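Local structure of benzyl alcohol dehydrogenase (Acinetobacter calcoaceticus, 1F8F) at residues K25-Q30 against Y148-E153; D32-K37 against E72-N77. The protein probably catalyses the NAD-dependent oxidation of benzyl alcohol to benzaldehyde, as a zinc-containing member of the alcohol dehydrogenase family. One frame throughout, in Å; residues are numbered along the deposited sequence.

Contact 1 (K25-Q30 against Y148-E153). With SO4 (sulfate ion), chain D.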
loop_
_atom_site.group_PDB
_atom_site.type_symbol
_atom_site.label_atom_id
_atom_site.label_comp_id
_atom_site.label_asym_id
_atom_site.label_seq_id
_atom_site.Cartn_x
_atom_site.Cartn_y
_atom_site.Cartn_z
ATOM N N LYS A 25 38.914 -0.879 30.196
ATOM C CA LYS A 25 38.738 0.564 30.189
ATOM C C LYS A 25 37.952 1.100 28.980
ATOM O O LYS A 25 38.062 0.654 27.865
ATOM C CB LYS A 25 40.040 1.364 30.249
ATOM C CG LYS A 25 40.627 1.445 31.648
ATOM C CD LYS A 25 41.957 0.699 31.704
ATOM C CE LYS A 25 43.101 1.697 31.742
ATOM N NZ LYS A 25 43.721 1.948 30.400
ATOM N N ILE A 26 37.170 2.132 29.282
ATOM C CA ILE A 26 36.358 2.733 28.219
ATOM C C ILE A 26 36.617 4.233 28.155
ATOM O O ILE A 26 36.733 4.918 29.191
ATOM C CB ILE A 26 34.877 2.358 28.417
ATOM C CG1 ILE A 26 34.086 2.729 27.175
ATOM C CG2 ILE A 26 34.388 3.079 29.676
ATOM C CD1 ILE A 26 33.153 1.739 26.565
ATOM N N ARG A 27 36.688 4.721 26.907
ATOM C CA ARG A 27 36.961 6.140 26.698
ATOM C C ARG A 27 35.728 7.017 26.697
ATOM O O ARG A 27 34.604 6.525 26.573
ATOM C CB ARG A 27 37.690 6.301 25.361
ATOM C CG ARG A 27 36.790 6.422 24.154
ATOM C CD ARG A 27 37.524 6.411 22.830
ATOM N NE ARG A 27 36.633 6.181 21.715
ATOM C CZ ARG A 27 35.556 6.744 21.230
ATOM N NH1 ARG A 27 34.982 7.817 21.749
ATOM N NH2 ARG A 27 35.013 6.199 20.146
ATOM N N GLN A 28 35.952 8.332 26.758
ATOM C CA GLN A 28 34.846 9.272 26.672
ATOM C C GLN A 28 34.314 9.320 25.217
ATOM O O GLN A 28 34.947 8.955 24.241
ATOM C CB GLN A 28 35.151 10.684 27.091
ATOM C CG GLN A 28 35.046 11.165 28.504
ATOM C CD GLN A 28 34.268 10.307 29.456
ATOM O OE1 GLN A 28 33.186 10.692 29.904
ATOM N NE2 GLN A 28 34.850 9.161 29.789
ATOM N N PRO A 29 33.084 9.767 25.098
ATOM C CA PRO A 29 32.394 9.822 23.825
ATOM C C PRO A 29 32.747 11.040 22.982
ATOM O O PRO A 29 33.042 12.124 23.463
ATOM C CB PRO A 29 30.935 9.916 24.259
ATOM C CG PRO A 29 31.013 10.731 25.514
ATOM C CD PRO A 29 32.204 10.199 26.224
ATOM N N GLN A 30 32.714 10.820 21.668
ATOM C CA GLN A 30 32.986 11.868 20.689
ATOM C C GLN A 30 31.768 12.097 19.803
ATOM O O GLN A 30 30.662 11.593 20.037
ATOM C CB GLN A 30 34.266 11.508 19.930
ATOM C CG GLN A 30 35.498 11.528 20.830
ATOM C CD GLN A 30 36.797 11.044 20.239
ATOM O OE1 GLN A 30 37.688 11.863 19.959
ATOM N NE2 GLN A 30 36.987 9.737 20.046
ATOM N N TYR A 148 29.613 -0.382 31.616
ATOM C CA TYR A 148 29.527 0.851 30.842
ATOM C C TYR A 148 29.523 0.510 29.352
ATOM O O TYR A 148 30.172 -0.441 28.930
ATOM C CB TYR A 148 30.661 1.839 31.191
ATOM C CG TYR A 148 30.264 2.653 32.419
ATOM C CD1 TYR A 148 30.514 2.227 33.739
ATOM C CD2 TYR A 148 29.644 3.876 32.234
ATOM C CE1 TYR A 148 30.110 3.017 34.793
ATOM C CE2 TYR A 148 29.256 4.656 33.287
ATOM C CZ TYR A 148 29.487 4.216 34.581
ATOM O OH TYR A 148 29.052 5.048 35.600
ATOM N N ALA A 149 28.700 1.251 28.582
ATOM C CA ALA A 149 28.632 1.035 27.160
ATOM C C ALA A 149 28.672 2.353 26.381
ATOM O O ALA A 149 28.093 3.378 26.775
ATOM C CB ALA A 149 27.315 0.325 26.780
ATOM N N LEU A 150 29.308 2.270 25.215
ATOM C CA LEU A 150 29.295 3.407 24.305
ATOM C C LEU A 150 28.406 3.092 23.092
ATOM O O LEU A 150 28.659 2.134 22.341
ATOM C CB LEU A 150 30.728 3.647 23.833
ATOM C CG LEU A 150 30.961 4.963 23.081
ATOM C CD1 LEU A 150 31.158 6.090 24.074
ATOM C CD2 LEU A 150 32.133 4.842 22.112
ATOM N N SER A 151 27.415 3.933 22.837
ATOM C CA SER A 151 26.550 3.689 21.674
ATOM C C SER A 151 26.543 4.899 20.759
ATOM O O SER A 151 27.350 5.814 21.008
ATOM C CB SER A 151 25.160 3.329 22.229
ATOM O OG SER A 151 24.785 4.411 23.104
ATOM N N ARG A 152 25.680 4.961 19.755
ATOM C CA ARG A 152 25.538 6.147 18.901
ATOM C C ARG A 152 24.176 6.778 19.217
ATOM O O ARG A 152 23.266 6.059 19.655
ATOM C CB ARG A 152 25.611 5.852 17.399
ATOM C CG ARG A 152 26.926 5.354 16.836
ATOM C CD ARG A 152 28.122 6.217 17.242
ATOM N NE ARG A 152 28.144 7.468 16.434
ATOM C CZ ARG A 152 28.480 7.394 15.143
ATOM N NH1 ARG A 152 28.839 6.240 14.591
ATOM N NH2 ARG A 152 28.479 8.471 14.371
ATOM N N GLU A 153 23.963 8.043 18.924
ATOM C CA GLU A 153 22.702 8.737 19.182
ATOM C C GLU A 153 21.593 8.031 18.379
ATOM O O GLU A 153 20.501 7.935 18.960
ATOM C CB GLU A 153 22.638 10.233 18.785
ATOM C CG GLU A 153 21.388 11.035 19.129
ATOM C CD GLU A 153 21.471 12.508 18.771
ATOM O OE1 GLU A 153 22.164 12.844 17.770
ATOM O OE2 GLU A 153 20.913 13.471 19.338
HETATM S S SO4 D . 30.794 6.979 11.011
HETATM O O1 SO4 D . 32.045 7.675 11.472
HETATM O O2 SO4 D . 30.989 6.546 9.585
HETATM O O3 SO4 D . 29.605 7.865 11.167
HETATM O O4 SO4 D . 30.615 5.759 11.870
#
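Tyr148 and Ile26 meet through aliphatic carbons where the hairpin of strands 5-11 and 20-26 packs against the large mixed sheet of the GroES-like catalytic domain. At this start of strand 148-152, Ile26 CG2 lies 4.2 Å from Tyr148 CB, while the phenol leads away. Ala149 turns its methyl to the other side, toward Val38, and its backbone pairs with Val36 of the neighbouring strand. Leu150 has the largest share of the interface; it is buried and touches Ile26, Arg27 and Pro29, with Ala126 also packing on it. Its CG stands anti to the backbone N (chi1 -169°), which sends the branched end across toward the chain leaving strand 20-26. Ile26 CD1 rests 4.1 Å from Leu150 CB, the two side chains slanting past each other. Further out the methyls part: Leu150 CD1 reaches Pro29 CB at 3.8 Å, while CD2 packs 3.7 Å from Arg27 NH2. That second methyl sits over one face of the Arg27 guanidinium, with Gln30 NE2 above the opposite face and displaced toward the rim. Arg27 extends from CG to NE, and NH1 donates to Gln28 O (2.7 Å, 144°) as well as forming a salt bridge with Glu33; together these bonds probably limit rotation of the guanidinium against the leucine. No hydrogen bond joins the two segments. Beyond Ser151, whose hydroxyl bonds to Thr156, Arg152 bends at chi2 and chi3 to place NH2 in a salt bridge with Asp32. A sulfate, probably from the crystallisation liquor and also held by Ser121, meets this guanidinium at its edge: NH1 donates to sulfate O4 at 3.3 Å, and NH2 makes a weak 3.4 Å bond to O3, which is in the guanidinium plane.

Contact 2 (D32-K37 against E72-N77); sequences DEVLVK and EAIGPN
The flat carboxylate of Glu72, carried on a CG that lies 3.6 Å from Leu35 CD2, is engaged through both oxygens: a weak hydrogen bond links OE1 and Tyr148 OH, and a long, weak ion pair joins OE2 to Lys5. Below it the Glu72 and Leu35 side chains run side by side in the same direction. The peptide groups are the other flat elements, and they link the two strands. Leu35 N donates to Ala73 O at 2.7 Å. In return Leu35 O takes two N-H groups: Glu72 N at 3.1 Å, and Ala73 N in a weak, more bent bond of 3.4 Å (134°). One acceptor facing two consecutive residues gives the 66-74 strand an extra residue at this point. Toward the end of the pairing, Gly75 N donates to Glu33 O at 3.0 Å.

Side chains sort to the two faces of the sheet. Leu35 CB and Ala73 CB are 3.8 Å apart on the face that Gln28 also touches; on the other, Val34 CG1 and Ile74 CG2 make a looser pair at 4.3 Å. Past the strand, Asp32 and Asn77 are neighbours, and Asn77 also packs on Asn77 of the second subunit. Strands 33-37 and 72-74 run antiparallel, with Val34 and Ile74 as a non-hydrogen-bonded pair, and their pairing in the GroES-like domain's sheet is interrupted by a classic beta bulge, Glu72 and Ala73 opposite Leu35.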
loop_
_atom_site.group_PDB
_atom_site.type_symbol
_atom_site.label_atom_id
_atom_site.label_comp_id
_atom_site.label_asym_id
_atom_site.label_seq_id
_atom_site.Cartn_x
_atom_site.Cartn_y
_atom_site.Cartn_z
ATOM N N ASP A 32 28.773 12.202 17.855
ATOM C CA ASP A 32 27.399 11.921 18.276
ATOM C C ASP A 32 27.239 10.630 19.084
ATOM O O ASP A 32 26.123 10.095 19.362
ATOM C CB ASP A 32 26.499 12.095 17.075
ATOM C CG ASP A 32 26.450 10.991 16.044
ATOM O OD1 ASP A 32 27.279 10.078 16.031
ATOM O OD2 ASP A 32 25.493 11.007 15.214
ATOM N N GLU A 33 28.357 10.159 19.652
ATOM C CA GLU A 33 28.411 9.017 20.546
ATOM C C GLU A 33 27.819 9.289 21.932
ATOM O O GLU A 33 27.652 10.443 22.295
ATOM C CB GLU A 33 29.839 8.532 20.767
ATOM C CG GLU A 33 30.594 8.281 19.481
ATOM C CD GLU A 33 32.048 7.954 19.785
ATOM O OE1 GLU A 33 32.536 8.504 20.796
ATOM O OE2 GLU A 33 32.667 7.181 19.028
ATOM N N VAL A 34 27.395 8.230 22.621
ATOM C CA VAL A 34 26.788 8.310 23.946
ATOM C C VAL A 34 27.400 7.351 24.983
ATOM O O VAL A 34 27.642 6.210 24.599
ATOM C CB VAL A 34 25.306 7.949 23.968
ATOM C CG1 VAL A 34 24.574 8.774 25.014
ATOM C CG2 VAL A 34 24.633 8.068 22.623
ATOM N N LEU A 35 27.694 7.781 26.224
ATOM C CA LEU A 35 28.277 6.954 27.273
ATOM C C LEU A 35 27.167 6.502 28.224
ATOM O O LEU A 35 26.535 7.388 28.825
ATOM C CB LEU A 35 29.262 7.655 28.230
ATOM C CG LEU A 35 30.057 6.665 29.110
ATOM C CD1 LEU A 35 30.878 5.712 28.260
ATOM C CD2 LEU A 35 30.941 7.436 30.072
ATOM N N VAL A 36 26.934 5.185 28.282
ATOM C CA VAL A 36 25.755 4.754 29.062
ATOM C C VAL A 36 26.084 3.966 30.327
ATOM O O VAL A 36 26.868 3.015 30.217
ATOM C CB VAL A 36 24.888 3.805 28.175
ATOM C CG1 VAL A 36 23.649 3.316 28.898
ATOM C CG2 VAL A 36 24.410 4.532 26.918
ATOM N N LYS A 37 25.414 4.226 31.431
ATOM C CA LYS A 37 25.697 3.373 32.630
ATOM C C LYS A 37 24.676 2.212 32.552
ATOM O O LYS A 37 23.489 2.516 32.674
ATOM C CB LYS A 37 25.607 4.130 33.946
ATOM C CG LYS A 37 25.277 3.291 35.162
ATOM C CD LYS A 37 25.423 3.835 36.537
ATOM C CE LYS A 37 24.152 4.186 37.274
ATOM N NZ LYS A 37 24.249 3.775 38.736
ATOM N N GLU A 72 25.213 8.939 31.196
ATOM C CA GLU A 72 26.344 9.370 31.945
ATOM C C GLU A 72 27.217 10.426 31.259
ATOM O O GLU A 72 28.081 11.048 31.893
ATOM C CB GLU A 72 27.245 8.114 32.082
ATOM C CG GLU A 72 28.588 8.262 32.707
ATOM C CD GLU A 72 28.719 8.277 34.214
ATOM O OE1 GLU A 72 27.838 7.881 35.012
ATOM O OE2 GLU A 72 29.815 8.711 34.626
ATOM N N ALA A 73 27.113 10.527 29.950
ATOM C CA ALA A 73 27.861 11.466 29.141
ATOM C C ALA A 73 27.455 11.387 27.652
ATOM O O ALA A 73 27.290 10.292 27.119
ATOM C CB ALA A 73 29.362 11.250 29.299
ATOM N N ILE A 74 27.263 12.555 27.044
ATOM C CA ILE A 74 26.891 12.684 25.647
ATOM C C ILE A 74 28.023 13.323 24.859
ATOM O O ILE A 74 28.783 14.037 25.489
ATOM C CB ILE A 74 25.674 13.604 25.436
ATOM C CG1 ILE A 74 25.920 14.949 26.119
ATOM C CG2 ILE A 74 24.409 12.930 25.923
ATOM C CD1 ILE A 74 24.761 15.910 25.954
ATOM N N GLY A 75 28.210 13.108 23.585
ATOM C CA GLY A 75 29.259 13.803 22.833
ATOM C C GLY A 75 28.738 15.219 22.528
ATOM O O GLY A 75 27.613 15.626 22.833
ATOM N N PRO A 76 29.607 16.010 21.902
ATOM C CA PRO A 76 29.272 17.381 21.539
ATOM C C PRO A 76 28.236 17.600 20.455
ATOM O O PRO A 76 27.502 18.592 20.538
ATOM C CB PRO A 76 30.635 17.960 21.214
ATOM C CG PRO A 76 31.535 16.825 20.846
ATOM C CD PRO A 76 30.993 15.615 21.529
ATOM N N ASN A 77 28.056 16.757 19.437
ATOM C CA ASN A 77 27.012 16.937 18.419
ATOM C C ASN A 77 25.687 16.228 18.744
ATOM O O ASN A 77 24.725 16.176 17.945
ATOM C CB ASN A 77 27.490 16.443 17.043
ATOM C CG ASN A 77 28.858 17.075 16.736
ATOM O OD1 ASN A 77 28.909 18.273 16.480
ATOM N ND2 ASN A 77 29.880 16.239 16.746
#

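Contacts 1 and 2 sit side by side, their centres 6 Å apart, and both reach the same sheet, in which strand 33-42 lies between 148-152 and 66-74. Both are partly buried and far from the centre of the chain. Contact 2 is made within that sheet, so backbone bonds dominate and it buries more surface (402 against 247 Å²). Contact 1 instead brings a separate hairpin's exit onto the sheet, by apolar side chains and one guanidinium face. A probable backbone hydrogen bond of 2.6 Å between Ala149 O and Val36 N ties the two contacts together, and salt bridges between their charged side chains add to the link.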